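Side-chain contacts in acetyltransferase, GNAT family (Colwellia psychrerythraea, PDB 3IWG), which probably transfers acyl groups, such as acetyl, to an acceptor molecule: residues L125-N130 with A252-I257; I223-L228 with A258-T263. All blocks are in the same frame, centred on the assembly; numbering follows the deposited sequence.

The two contacts follow one another along helix 251-259 and illustrate how contact chemistry can change along a helix with its surroundings. Contact 1 joins the helix to strand 117-129 through one aromatic face and a glutamine stem. Contact 2 joins the end of the same helix, and the turn into strand 262-273, to helix 223-237, and grades from a buried leucine-alanine pair to a lysine and a histidine at the margin. Each has two buried touching residues, but only contact 2 has an exposed one, H259, and it also carries a sulfate. Strands 117-129 and 262-273 are neighbours, so the contacts meet directly, with Q128 N probably hydrogen-bonded to T263 O.

Contact 1. Residues L125-N130 with A252-I257; sequences LMYQHN and AAQKAI
I257 sets one methyl, CG2, squarely over the ring of Y127, 3.4 Å from its centroid and only 11° off the ring normal. This is a CH-pi contact over the face, in which CG2 touches all six ring carbons almost evenly. The other branch of the isoleucine stays on the same side of the ring but stands just outside the circle of its carbons, with CD1 3.9 Å from Y127 CE1. With CG1 beside the helix backbone N, CG2 is the branch anti to it, and this aims the methyl at the strand. The phenol end of the tyrosine meets a different partner. Y127 OH lies 3.2 Å from Q254 CG and nearly as close to CB, a packing contact against the aliphatic stem, with the ring and amide planes inclined at 47°. Strand 125-129 and helix 252-257 run in almost the same direction, their axes 10.8 Å apart. The arrangement recalls the GNAT fold, in which this last helix packs on the strands flanking it in the sequence; here strand 117-129, contributed by the N-terminal half, lies between strands 241-247 and 262-273, much as the final strand does in single-domain relatives. Replacing Y127 by an alanine would probably leave I257 CG2 without its ring face and open a gap beside the Q254 stem. L125 completes the contact by crossing Q254 at about a right angle and laying both methyls over one face of its amide: CD1 is 3.7 Å from Q254 NE2, and CD2 is 3.9 Å from Q254 OE1. The leucine meets that amide by packing alone, since Q254 NE2 is hydrogen-bonded to the backbone oxygens of S248 and E247, which tether the amide at the end of strand 241-247 and so fix the orientation it presents to L125.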
loop_
_atom_site.group_PDB
_atom_site.type_symbol
_atom_site.label_atom_id
_atom_site.label_comp_id
_atom_site.label_asym_id
_atom_site.label_seq_id
_atom_site.Cartn_x
_atom_site.Cartn_y
_atom_site.Cartn_z
ATOM N N LEU A 125 16.739 18.396 3.724
ATOM C CA LEU A 125 16.646 19.608 2.968
ATOM C C LEU A 125 15.420 19.510 2.071
ATOM O O LEU A 125 15.153 18.440 1.502
ATOM C CB LEU A 125 17.909 19.787 2.136
ATOM C CG LEU A 125 19.278 19.981 2.825
ATOM C CD1 LEU A 125 19.734 18.695 3.541
ATOM C CD2 LEU A 125 20.312 20.412 1.797
HETATM N N MSE A 126 14.695 20.610 1.949
HETATM C CA MSE A 126 13.576 20.737 1.054
HETATM C C MSE A 126 13.946 21.661 -0.067
HETATM O O MSE A 126 14.396 22.834 0.193
HETATM C CB MSE A 126 12.389 21.360 1.782
HETATM C CG MSE A 126 11.869 20.500 2.888
HETATM SE SE MSE A 126 10.978 21.482 4.289
HETATM C CE MSE A 126 9.567 22.310 3.307
ATOM N N TYR A 127 13.740 21.193 -1.296
ATOM C CA TYR A 127 14.147 21.893 -2.465
ATOM C C TYR A 127 12.993 22.193 -3.314
ATOM O O TYR A 127 11.953 21.499 -3.251
ATOM C CB TYR A 127 15.052 21.076 -3.365
ATOM C CG TYR A 127 16.354 20.627 -2.790
ATOM C CD1 TYR A 127 16.427 19.503 -1.969
ATOM C CD2 TYR A 127 17.527 21.247 -3.159
ATOM C CE1 TYR A 127 17.655 19.042 -1.484
ATOM C CE2 TYR A 127 18.756 20.812 -2.666
ATOM C CZ TYR A 127 18.811 19.714 -1.831
ATOM O OH TYR A 127 20.048 19.287 -1.362
ATOM N N GLN A 128 13.181 23.188 -4.172
ATOM C CA GLN A 128 12.223 23.416 -5.199
ATOM C C GLN A 128 12.906 23.827 -6.488
ATOM O O GLN A 128 14.043 24.203 -6.502
ATOM C CB GLN A 128 11.174 24.439 -4.718
ATOM C CG GLN A 128 11.077 24.544 -3.122
ATOM C CD GLN A 128 12.149 25.471 -2.572
ATOM O OE1 GLN A 128 12.905 25.181 -1.604
ATOM N NE2 GLN A 128 12.257 26.590 -3.231
ATOM N N HIS A 129 12.174 23.730 -7.581
ATOM C CA HIS A 129 12.773 23.792 -8.860
ATOM C C HIS A 129 12.562 25.122 -9.481
ATOM O O HIS A 129 11.447 25.467 -9.830
ATOM C CB HIS A 129 12.226 22.760 -9.799
ATOM C CG HIS A 129 12.972 22.716 -11.079
ATOM N ND1 HIS A 129 12.534 23.366 -12.205
ATOM C CD2 HIS A 129 14.169 22.170 -11.392
ATOM C CE1 HIS A 129 13.413 23.193 -13.178
ATOM N NE2 HIS A 129 14.422 22.483 -12.706
ATOM N N ASN A 130 13.684 25.816 -9.638
ATOM C CA ASN A 130 13.803 27.046 -10.398
ATOM C C ASN A 130 13.971 26.698 -11.891
ATOM O O ASN A 130 14.967 26.021 -12.248
ATOM C CB ASN A 130 15.071 27.794 -9.893
ATOM C CG ASN A 130 14.898 29.313 -9.835
ATOM O OD1 ASN A 130 15.035 29.914 -8.762
ATOM N ND2 ASN A 130 14.612 29.939 -10.986
ATOM N N ALA A 252 25.176 12.392 -1.987
ATOM C CA ALA A 252 24.989 12.109 -3.406
ATOM C C ALA A 252 23.642 12.689 -3.903
ATOM O O ALA A 252 23.572 13.316 -4.977
ATOM C CB ALA A 252 25.085 10.640 -3.682
ATOM N N ALA A 253 22.605 12.536 -3.092
ATOM C CA ALA A 253 21.293 13.037 -3.455
ATOM C C ALA A 253 21.320 14.538 -3.602
ATOM O O ALA A 253 20.754 15.074 -4.549
ATOM C CB ALA A 253 20.203 12.623 -2.429
ATOM N N GLN A 254 21.951 15.209 -2.645
ATOM C CA GLN A 254 21.952 16.664 -2.604
ATOM C C GLN A 254 22.664 17.167 -3.838
ATOM O O GLN A 254 22.203 18.110 -4.503
ATOM C CB GLN A 254 22.636 17.189 -1.335
ATOM C CG GLN A 254 21.818 16.899 -0.049
ATOM C CD GLN A 254 22.618 17.145 1.242
ATOM O OE1 GLN A 254 23.445 18.061 1.305
ATOM N NE2 GLN A 254 22.332 16.376 2.272
ATOM N N LYS A 255 23.777 16.512 -4.156
ATOM C CA LYS A 255 24.558 16.878 -5.319
ATOM C C LYS A 255 23.660 16.718 -6.570
ATOM O O LYS A 255 23.557 17.650 -7.328
ATOM C CB LYS A 255 25.853 16.017 -5.364
ATOM C CG LYS A 255 26.905 16.379 -6.397
ATOM C CD LYS A 255 27.951 15.197 -6.608
ATOM C CE LYS A 255 29.385 15.682 -6.952
ATOM N NZ LYS A 255 29.680 16.105 -8.391
ATOM N N ALA A 256 22.979 15.582 -6.759
ATOM C CA ALA A 256 22.172 15.372 -7.986
ATOM C C ALA A 256 20.987 16.366 -8.043
ATOM O O ALA A 256 20.617 16.903 -9.094
ATOM C CB ALA A 256 21.623 13.935 -8.037
ATOM N N ILE A 257 20.408 16.613 -6.885
ATOM C CA ILE A 257 19.258 17.490 -6.828
ATOM C C ILE A 257 19.672 18.879 -7.262
ATOM O O ILE A 257 18.994 19.489 -8.068
ATOM C CB ILE A 257 18.632 17.489 -5.475
ATOM C CG1 ILE A 257 17.967 16.132 -5.249
ATOM C CG2 ILE A 257 17.605 18.579 -5.352
ATOM C CD1 ILE A 257 17.482 15.899 -3.836
#

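Contact 2. Residues I223-L228 with A258-T263; sequences IAKKVL and AHAGFT. With SO4 (sulfate ion), chain C.
K225 lays its aliphatic chain across H259 at the end of helix 251-259, the side chains crossing at about a right angle. K225 CD rests 3.6 Å from H259 CB, and K225 CE comes within 3.2 Å of H259 O, so methylenes rather than the ammonium make the contact. The chain leaves its helix with CG anti to the backbone N (chi1 -180°) and stays extended until it bends at the last torsion. K225 NZ and H259 ND1 stay 7.0 Å apart, so the polar ends of the two side chains do not meet. A260 lies further in, buried: its CA approaches that of K225 to 5.4 Å, a spacing that its small side chain permits. A260 CB packs 3.8 Å from L228 CB and also meets CD1 of the leucine, while on its own segment it lies at the edge of the F262 ring, in the ring plane. L228 is buried and extends the apolar patch to I257 and to M212 of strand 207-214. Helix 223-237 is the GNAT helix that follows the loop used across the family for the pyrophosphate of acetyl-CoA. A sulfate, probably from the crystallisation liquor, occupies its N-terminal end: A224 N donates to SO4 O3 at 3.0 Å and 157°, and the sulfate is also hydrogen-bonded to R219 NH1 and G220 N. This is consistent with a phosphate site, and the helix end would probably favour the anion. Beyond A260, which is the first residue to leave helical geometry, the chain turns through G261 at a positive phi of 86°, with G261 N hydrogen-bonded to A258 O, and enters strand 262-273, where the F262 ring meets H129 edge-to-face.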
loop_
_atom_site.group_PDB
_atom_site.type_symbol
_atom_site.label_atom_id
_atom_site.label_comp_id
_atom_site.label_asym_id
_atom_site.label_seq_id
_atom_site.Cartn_x
_atom_site.Cartn_y
_atom_site.Cartn_z
ATOM N N ILE A 223 23.215 9.151 -13.116
ATOM C CA ILE A 223 21.891 8.673 -13.419
ATOM C C ILE A 223 20.866 9.454 -12.654
ATOM O O ILE A 223 19.847 9.822 -13.242
ATOM C CB ILE A 223 21.764 7.201 -13.157
ATOM C CG1 ILE A 223 22.715 6.435 -14.101
ATOM C CG2 ILE A 223 20.290 6.737 -13.333
ATOM C CD1 ILE A 223 22.530 4.904 -14.134
ATOM N N ALA A 224 21.110 9.775 -11.378
ATOM C CA ALA A 224 20.034 10.415 -10.578
ATOM C C ALA A 224 19.708 11.786 -11.196
ATOM O O ALA A 224 18.544 12.155 -11.304
ATOM C CB ALA A 224 20.404 10.552 -9.124
ATOM N N LYS A 225 20.724 12.530 -11.630
ATOM C CA LYS A 225 20.447 13.807 -12.241
ATOM C C LYS A 225 19.465 13.650 -13.398
ATOM O O LYS A 225 18.494 14.400 -13.505
ATOM C CB LYS A 225 21.699 14.471 -12.737
ATOM C CG LYS A 225 21.456 15.820 -13.380
ATOM C CD LYS A 225 22.798 16.454 -13.767
ATOM C CE LYS A 225 22.628 17.862 -14.448
ATOM N NZ LYS A 225 22.647 17.876 -15.950
ATOM N N LYS A 226 19.722 12.660 -14.247
ATOM C CA LYS A 226 18.930 12.478 -15.427
ATOM C C LYS A 226 17.498 12.090 -15.108
ATOM O O LYS A 226 16.564 12.471 -15.830
ATOM C CB LYS A 226 19.575 11.434 -16.304
ATOM C CG LYS A 226 20.947 11.825 -16.812
ATOM C CD LYS A 226 21.215 11.235 -18.171
ATOM C CE LYS A 226 22.283 10.143 -18.228
ATOM N NZ LYS A 226 23.477 10.706 -18.903
ATOM N N VAL A 227 17.340 11.351 -14.007
ATOM C CA VAL A 227 16.038 10.844 -13.597
ATOM C C VAL A 227 15.219 12.021 -13.114
ATOM O O VAL A 227 14.085 12.217 -13.525
ATOM C CB VAL A 227 16.153 9.751 -12.495
ATOM C CG1 VAL A 227 14.822 9.399 -11.936
ATOM C CG2 VAL A 227 16.796 8.523 -13.068
ATOM N N LEU A 228 15.834 12.826 -12.267
ATOM C CA LEU A 228 15.194 14.025 -11.761
ATOM C C LEU A 228 14.784 14.946 -12.931
ATOM O O LEU A 228 13.679 15.478 -12.945
ATOM C CB LEU A 228 16.136 14.723 -10.801
ATOM C CG LEU A 228 16.184 14.075 -9.432
ATOM C CD1 LEU A 228 17.313 14.690 -8.610
ATOM C CD2 LEU A 228 14.865 14.337 -8.724
ATOM N N ALA A 258 20.833 19.335 -6.806
ATOM C CA ALA A 258 21.221 20.714 -7.068
ATOM C C ALA A 258 21.699 20.788 -8.522
ATOM O O ALA A 258 21.504 21.799 -9.176
ATOM C CB ALA A 258 22.273 21.161 -6.113
ATOM N N HIS A 259 22.282 19.703 -9.043
ATOM C CA HIS A 259 22.647 19.677 -10.458
ATOM C C HIS A 259 21.419 19.647 -11.362
ATOM O O HIS A 259 21.474 20.108 -12.491
ATOM C CB HIS A 259 23.501 18.463 -10.806
ATOM C CG HIS A 259 24.875 18.481 -10.214
ATOM N ND1 HIS A 259 25.525 19.652 -9.868
ATOM C CD2 HIS A 259 25.747 17.470 -9.970
ATOM C CE1 HIS A 259 26.727 19.357 -9.401
ATOM N NE2 HIS A 259 26.882 18.042 -9.449
ATOM N N ALA A 260 20.311 19.095 -10.874
ATOM C CA ALA A 260 19.098 19.020 -11.678
ATOM C C ALA A 260 18.347 20.365 -11.669
ATOM O O ALA A 260 17.205 20.422 -12.096
ATOM C CB ALA A 260 18.190 17.874 -11.181
ATOM N N GLY A 261 18.985 21.437 -11.166
ATOM C CA GLY A 261 18.397 22.790 -11.175
ATOM C C GLY A 261 17.486 23.124 -9.989
ATOM O O GLY A 261 16.666 24.070 -10.049
ATOM N N PHE A 262 17.637 22.395 -8.898
ATOM C CA PHE A 262 16.850 22.679 -7.691
ATOM C C PHE A 262 17.643 23.488 -6.681
ATOM O O PHE A 262 18.828 23.263 -6.536
ATOM C CB PHE A 262 16.452 21.376 -6.997
ATOM C CG PHE A 262 15.378 20.597 -7.700
ATOM C CD1 PHE A 262 15.668 19.831 -8.803
ATOM C CD2 PHE A 262 14.085 20.600 -7.215
ATOM C CE1 PHE A 262 14.662 19.075 -9.437
ATOM C CE2 PHE A 262 13.096 19.865 -7.813
ATOM C CZ PHE A 262 13.380 19.104 -8.944
ATOM N N THR A 263 16.971 24.359 -5.930
ATOM C CA THR A 263 17.586 25.052 -4.800
ATOM C C THR A 263 16.821 24.802 -3.515
ATOM O O THR A 263 15.694 24.370 -3.557
ATOM C CB THR A 263 17.639 26.550 -4.995
ATOM O OG1 THR A 263 16.301 27.044 -5.172
ATOM C CG2 THR A 263 18.513 26.913 -6.220
HETATM S S SO4 C . 24.075 9.102 -8.442
HETATM O O1 SO4 C . 25.037 8.006 -8.289
HETATM O O2 SO4 C . 23.228 9.255 -7.251
HETATM O O3 SO4 C . 23.318 8.806 -9.629
HETATM O O4 SO4 C . 24.724 10.431 -8.576
#